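Endoglucanase (Acetivibrio cellulolyticus, PDB 5NRM) is represented here by a type I cohesin domain of the scaffoldin ScaB, which binds an enzyme-borne dockerin, here that of Cel5, in building the cellulosome. Local coordinates at residues Ala35-Thr40 with Pro119-Ser124; Thr1-Ser6 with Val129-Thr134. One frame throughout, in Å; residues are numbered along the deposited sequence.

Contact 1. Residues Ala35-Thr40 with Pro119-Ser124; sequences ADFTVT and PTFGDS
Asp36 and Thr120 form the hydrogen-bonded pair of an antiparallel ladder, their side chains side by side and pointing the same way. Two backbone bonds hold the pair: Asp36 N donates a hydrogen bond to Thr120 O at 2.9 Å, and Thr120 N donates one back to Asp36 O at 3.0 Å, almost straight at 172°. With CG set between its backbone N and carbonyl carbon (chi1 70°), the Asp36 carboxylate leans toward Thr120, and Asp36 OD1 comes to 3.3 Å from Thr120 CB. Asp36 OD2 is hydrogen-bonded to a water at 2.7 Å, which also bonds Thr120 OG1.

On the face that carries Ala35, Phe37 and Phe121 the contacts are between apolar side chains. The Phe121 ring runs back alongside the ladder until CE1 lies 3.6 Å from Ala35 CB, while its far end, CZ, meets the CD2–CE2 side of the Phe37 ring. The two ring planes are turned 36° apart, an oblique meeting. Phe37 CB also packs on Pro119 CB at 3.7 Å.

The ladder is therefore two-sided: one face joins the hydrophobic interior of the cohesin, while the polar face meets the dockerin, where Asn12 of the dockerin chain packs against Asp36 and Thr120. The backbone pair and the water bridge probably hold the carboxylate in place, with Asp36 OD1 hydrogen-bonded to Ser13 OG of the dockerin chain.

Contact 2. Residues Thr1-Ser6 with Val129-Thr134; sequences TGFNLS and VVAKVT
Phe3 drives its ring between Val129 and Ala131 beside the parallel pairing in which the first and last strands of the cohesin β-sandwich run side by side. With CG swung anti to the backbone N (chi1 -179°), the ring reaches across to residues 129-131. Val129 CG1 presses on Phe3 CD2 at 3.4 Å and Ala131 CB touches Phe3 CE2 at 3.7 Å; the two bumps grip the CD2–CE2 edge from opposite sides of the ring plane, with Val130 O at the edge, near the plane. The Val129 and Phe3 side chains cross at about a right angle. Ala131 CB also fills the notch beside Leu5 CB, 3.9 Å away; Leu5 itself points inward, onto Ile115 and Phe121.

The backbone bonds alternate: Phe3 O receives Lys132 N, Lys132 O receives Leu5 N, and Leu5 O receives Thr134 N at 3.0 Å. On the face bearing Asn4, Lys132 and Thr134, the Asn4 amide lies alongside the root of the lysine chain, and Ser6 CB rests against Thr134 CB at 4.0 Å. A water sits between the strands there, hydrogen-bonded to Asn4 OD1 at 2.8 Å, Lys132 O at 2.9 Å and Thr134 OG1 at 2.6 Å.

Both contacts join strands of the same mixed sheet, but contact 1 is partly buried and antiparallel, whereas contact 2 lies at the surface and is parallel. Along the chain, contact 1 is nested inside the loop closed by contact 2. They meet through Phe121: its ring packs edge-to-face with Phe3 and touches Leu5, and its backbone O probably accepts a hydrogen bond from Val129 N. Their apolar sides thus share one interior. Their polar sides differ more. A water bridges side chains across each ladder, yet the Asp36 face of contact 1 is bound by the dockerin, while no other protein chain of the complex touches contact 2, which joins the two ends of the domain.

Contact 1. Residues Ala35-Thr40 with Pro119-Ser124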
loop_
_atom_site.group_PDB
_atom_site.type_symbol
_atom_site.label_atom_id
_atom_site.label_comp_id
_atom_site.label_asym_id
_atom_site.label_seq_id
_atom_site.Cartn_x
_atom_site.Cartn_y
_atom_site.Cartn_z
ATOM N N ALA A 35 2.704 -4.477 -2.637
ATOM C CA ALA A 35 1.390 -3.814 -2.717
ATOM C C ALA A 35 1.546 -2.350 -2.577
ATOM O O ALA A 35 2.366 -1.905 -1.740
ATOM C CB ALA A 35 0.441 -4.341 -1.663
ATOM N N ASP A 36 0.718 -1.563 -3.295
ATOM C CA ASP A 36 0.565 -0.161 -3.017
ATOM C C ASP A 36 -0.802 0.279 -3.383
ATOM O O ASP A 36 -1.288 -0.030 -4.453
ATOM C CB ASP A 36 1.655 0.740 -3.689
ATOM C CG ASP A 36 1.509 0.828 -5.199
ATOM O OD1 ASP A 36 1.908 -0.150 -5.807
ATOM O OD2 ASP A 36 0.989 1.838 -5.711
ATOM N N PHE A 37 -1.381 1.099 -2.540
ATOM C CA PHE A 37 -2.716 1.659 -2.857
ATOM C C PHE A 37 -3.009 2.807 -1.930
ATOM O O PHE A 37 -2.311 2.992 -0.923
ATOM C CB PHE A 37 -3.840 0.607 -2.852
ATOM C CG PHE A 37 -3.999 -0.151 -1.563
ATOM C CD1 PHE A 37 -4.725 0.316 -0.495
ATOM C CD2 PHE A 37 -3.349 -1.384 -1.396
ATOM C CE1 PHE A 37 -4.876 -0.435 0.656
ATOM C CE2 PHE A 37 -3.505 -2.154 -0.281
ATOM C CZ PHE A 37 -4.256 -1.665 0.778
ATOM N N THR A 38 -4.006 3.589 -2.363
ATOM C CA THR A 38 -4.461 4.753 -1.618
ATOM C C THR A 38 -5.799 4.376 -1.010
ATOM O O THR A 38 -6.639 3.784 -1.655
ATOM C CB THR A 38 -4.659 5.935 -2.540
ATOM O OG1 THR A 38 -3.429 6.316 -3.128
ATOM C CG2 THR A 38 -5.208 7.188 -1.824
ATOM N N VAL A 39 -6.005 4.790 0.258
ATOM C CA VAL A 39 -7.301 4.717 0.965
ATOM C C VAL A 39 -7.796 6.113 1.284
ATOM O O VAL A 39 -7.068 6.872 1.886
ATOM C CB VAL A 39 -7.233 3.886 2.261
ATOM C CG1 VAL A 39 -8.614 3.841 2.921
ATOM C CG2 VAL A 39 -6.692 2.505 2.014
ATOM N N THR A 40 -8.967 6.435 0.814
ATOM C CA THR A 40 -9.674 7.670 1.156
ATOM C C THR A 40 -10.696 7.357 2.223
ATOM O O THR A 40 -11.252 6.265 2.287
ATOM C CB THR A 40 -10.237 8.420 -0.038
ATOM O OG1 THR A 40 -11.105 7.570 -0.741
ATOM C CG2 THR A 40 -9.094 8.850 -0.923
ATOM N N PRO A 119 -4.804 0.438 -7.615
ATOM C CA PRO A 119 -3.988 -0.334 -6.721
ATOM C C PRO A 119 -3.078 -1.281 -7.500
ATOM O O PRO A 119 -3.424 -1.717 -8.614
ATOM C CB PRO A 119 -5.014 -1.097 -5.907
ATOM C CG PRO A 119 -6.167 -1.285 -6.758
ATOM C CD PRO A 119 -6.168 -0.165 -7.758
ATOM N N THR A 120 -1.882 -1.494 -6.966
ATOM C CA THR A 120 -0.979 -2.454 -7.533
ATOM C C THR A 120 -0.558 -3.545 -6.551
ATOM O O THR A 120 -0.238 -3.254 -5.410
ATOM C CB THR A 120 0.270 -1.785 -8.106
ATOM O OG1 THR A 120 -0.136 -0.850 -9.124
ATOM C CG2 THR A 120 1.288 -2.817 -8.690
ATOM N N PHE A 121 -0.672 -4.792 -7.015
ATOM C CA PHE A 121 -0.161 -5.977 -6.307
ATOM C C PHE A 121 0.707 -6.769 -7.206
ATOM O O PHE A 121 0.399 -6.934 -8.423
ATOM C CB PHE A 121 -1.332 -6.852 -5.861
ATOM C CG PHE A 121 -2.202 -6.179 -4.870
ATOM C CD1 PHE A 121 -1.957 -6.263 -3.508
ATOM C CD2 PHE A 121 -3.290 -5.447 -5.312
ATOM C CE1 PHE A 121 -2.769 -5.601 -2.613
ATOM C CE2 PHE A 121 -4.118 -4.788 -4.409
ATOM C CZ PHE A 121 -3.854 -4.873 -3.066
ATOM N N GLY A 122 1.853 -7.149 -6.681
ATOM C CA GLY A 122 2.720 -8.048 -7.400
ATOM C C GLY A 122 2.869 -9.345 -6.714
ATOM O O GLY A 122 3.020 -9.355 -5.473
ATOM N N ASP A 123 2.812 -10.436 -7.476
ATOM C CA ASP A 123 3.073 -11.750 -6.892
ATOM C C ASP A 123 4.555 -12.017 -6.638
ATOM O O ASP A 123 5.375 -11.116 -6.807
ATOM C CB ASP A 123 2.311 -12.822 -7.630
ATOM C CG ASP A 123 2.944 -13.195 -8.959
ATOM O OD1 ASP A 123 4.070 -12.762 -9.317
ATOM O OD2 ASP A 123 2.263 -13.970 -9.684
ATOM N N SER A 124 4.916 -13.261 -6.260
ATOM C CA SER A 124 6.310 -13.532 -5.863
ATOM C C SER A 124 7.257 -13.529 -7.112
ATOM O O SER A 124 8.483 -13.535 -6.913
ATOM C CB SER A 124 6.429 -14.844 -5.084
ATOM O OG SER A 124 5.973 -15.948 -5.843
HETATM O O HOH W 1 -0.546 1.577 -7.964
#

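Contact 2. Residues Thr1-Ser6 with Val129-Thr134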
loop_
_atom_site.group_PDB
_atom_site.type_symbol
_atom_site.label_atom_id
_atom_site.label_comp_id
_atom_site.label_asym_id
_atom_site.label_seq_id
_atom_site.Cartn_x
_atom_site.Cartn_y
_atom_site.Cartn_z
ATOM N N THR A 1 -9.703 -19.212 -7.904
ATOM C CA THR A 1 -10.370 -18.254 -6.955
ATOM C C THR A 1 -9.977 -16.794 -7.279
ATOM O O THR A 1 -8.775 -16.486 -7.356
ATOM C CB THR A 1 -9.993 -18.597 -5.466
ATOM O OG1 THR A 1 -10.367 -19.961 -5.182
ATOM C CG2 THR A 1 -10.625 -17.637 -4.464
ATOM N N GLY A 2 -10.956 -15.873 -7.397
ATOM C CA GLY A 2 -10.656 -14.463 -7.768
ATOM C C GLY A 2 -9.978 -13.642 -6.647
ATOM O O GLY A 2 -10.278 -13.831 -5.464
ATOM N N PHE A 3 -9.054 -12.786 -7.019
ATOM C CA PHE A 3 -8.303 -11.958 -6.087
ATOM C C PHE A 3 -9.085 -10.674 -5.786
ATOM O O PHE A 3 -9.504 -9.953 -6.700
ATOM C CB PHE A 3 -6.947 -11.618 -6.657
ATOM C CG PHE A 3 -6.061 -10.770 -5.767
ATOM C CD1 PHE A 3 -5.749 -11.172 -4.481
ATOM C CD2 PHE A 3 -5.494 -9.633 -6.226
ATOM C CE1 PHE A 3 -4.911 -10.415 -3.691
ATOM C CE2 PHE A 3 -4.649 -8.887 -5.484
ATOM C CZ PHE A 3 -4.404 -9.225 -4.150
ATOM N N ASN A 4 -9.249 -10.364 -4.495
ATOM C CA ASN A 4 -10.099 -9.269 -4.001
ATOM C C ASN A 4 -9.372 -8.448 -2.966
ATOM O O ASN A 4 -8.726 -9.006 -2.087
ATOM C CB ASN A 4 -11.364 -9.817 -3.323
ATOM C CG ASN A 4 -12.402 -10.286 -4.319
ATOM O OD1 ASN A 4 -13.299 -9.535 -4.690
ATOM N ND2 ASN A 4 -12.241 -11.501 -4.823
ATOM N N LEU A 5 -9.466 -7.152 -3.129
ATOM C CA LEU A 5 -9.096 -6.150 -2.118
ATOM C C LEU A 5 -10.383 -5.535 -1.620
ATOM O O LEU A 5 -11.128 -4.915 -2.389
ATOM C CB LEU A 5 -8.198 -5.110 -2.788
ATOM C CG LEU A 5 -7.932 -3.824 -2.032
ATOM C CD1 LEU A 5 -7.279 -4.139 -0.652
ATOM C CD2 LEU A 5 -7.126 -2.761 -2.777
ATOM N N SER A 6 -10.671 -5.669 -0.317
ATOM C CA SER A 6 -11.905 -5.190 0.248
ATOM C C SER A 6 -11.715 -4.450 1.536
ATOM O O SER A 6 -10.767 -4.682 2.324
ATOM C CB SER A 6 -12.893 -6.314 0.452
ATOM O OG SER A 6 -12.427 -7.247 1.424
ATOM N N VAL A 129 -1.035 -8.636 -10.238
ATOM C CA VAL A 129 -2.245 -9.384 -9.907
ATOM C C VAL A 129 -3.368 -8.368 -9.811
ATOM O O VAL A 129 -3.284 -7.496 -8.931
ATOM C CB VAL A 129 -2.184 -10.071 -8.532
ATOM C CG1 VAL A 129 -3.374 -11.049 -8.427
ATOM C CG2 VAL A 129 -0.867 -10.756 -8.324
ATOM N N VAL A 130 -4.363 -8.456 -10.674
ATOM C CA VAL A 130 -5.389 -7.425 -10.678
ATOM C C VAL A 130 -6.416 -7.786 -9.552
ATOM O O VAL A 130 -6.949 -8.883 -9.562
ATOM C CB VAL A 130 -6.117 -7.389 -11.998
ATOM C CG1 VAL A 130 -7.158 -6.291 -11.987
ATOM C CG2 VAL A 130 -5.183 -7.292 -13.213
ATOM N N ALA A 131 -6.721 -6.849 -8.633
ATOM C CA ALA A 131 -7.673 -7.070 -7.557
ATOM C C ALA A 131 -9.076 -6.513 -7.936
ATOM O O ALA A 131 -9.187 -5.402 -8.504
ATOM C CB ALA A 131 -7.184 -6.384 -6.291
ATOM N N LYS A 132 -10.102 -7.300 -7.656
ATOM C CA LYS A 132 -11.509 -6.766 -7.607
ATOM C C LYS A 132 -11.616 -5.955 -6.310
ATOM O O LYS A 132 -11.294 -6.460 -5.261
ATOM C CB LYS A 132 -12.552 -7.900 -7.621
ATOM C CG LYS A 132 -14.037 -7.485 -7.433
ATOM C CD LYS A 132 -14.858 -7.352 -8.692
ATOM C CE LYS A 132 -16.094 -6.472 -8.460
ATOM N NZ LYS A 132 -15.730 -5.042 -8.121
ATOM N N VAL A 133 -12.023 -4.698 -6.429
ATOM C CA VAL A 133 -12.124 -3.821 -5.280
ATOM C C VAL A 133 -13.571 -3.772 -4.726
ATOM O O VAL A 133 -14.531 -3.587 -5.463
ATOM C CB VAL A 133 -11.659 -2.417 -5.648
ATOM C CG1 VAL A 133 -11.969 -1.387 -4.561
ATOM C CG2 VAL A 133 -10.192 -2.425 -6.001
ATOM N N THR A 134 -13.724 -3.853 -3.396
ATOM C CA THR A 134 -15.000 -3.594 -2.754
ATOM C C THR A 134 -14.732 -2.576 -1.644
ATOM O O THR A 134 -13.881 -2.787 -0.761
ATOM C CB THR A 134 -15.585 -4.874 -2.133
ATOM O OG1 THR A 134 -15.702 -5.850 -3.173
ATOM C CG2 THR A 134 -16.940 -4.582 -1.458
HETATM O O HOH W 2 -13.383 -7.063 -3.401
#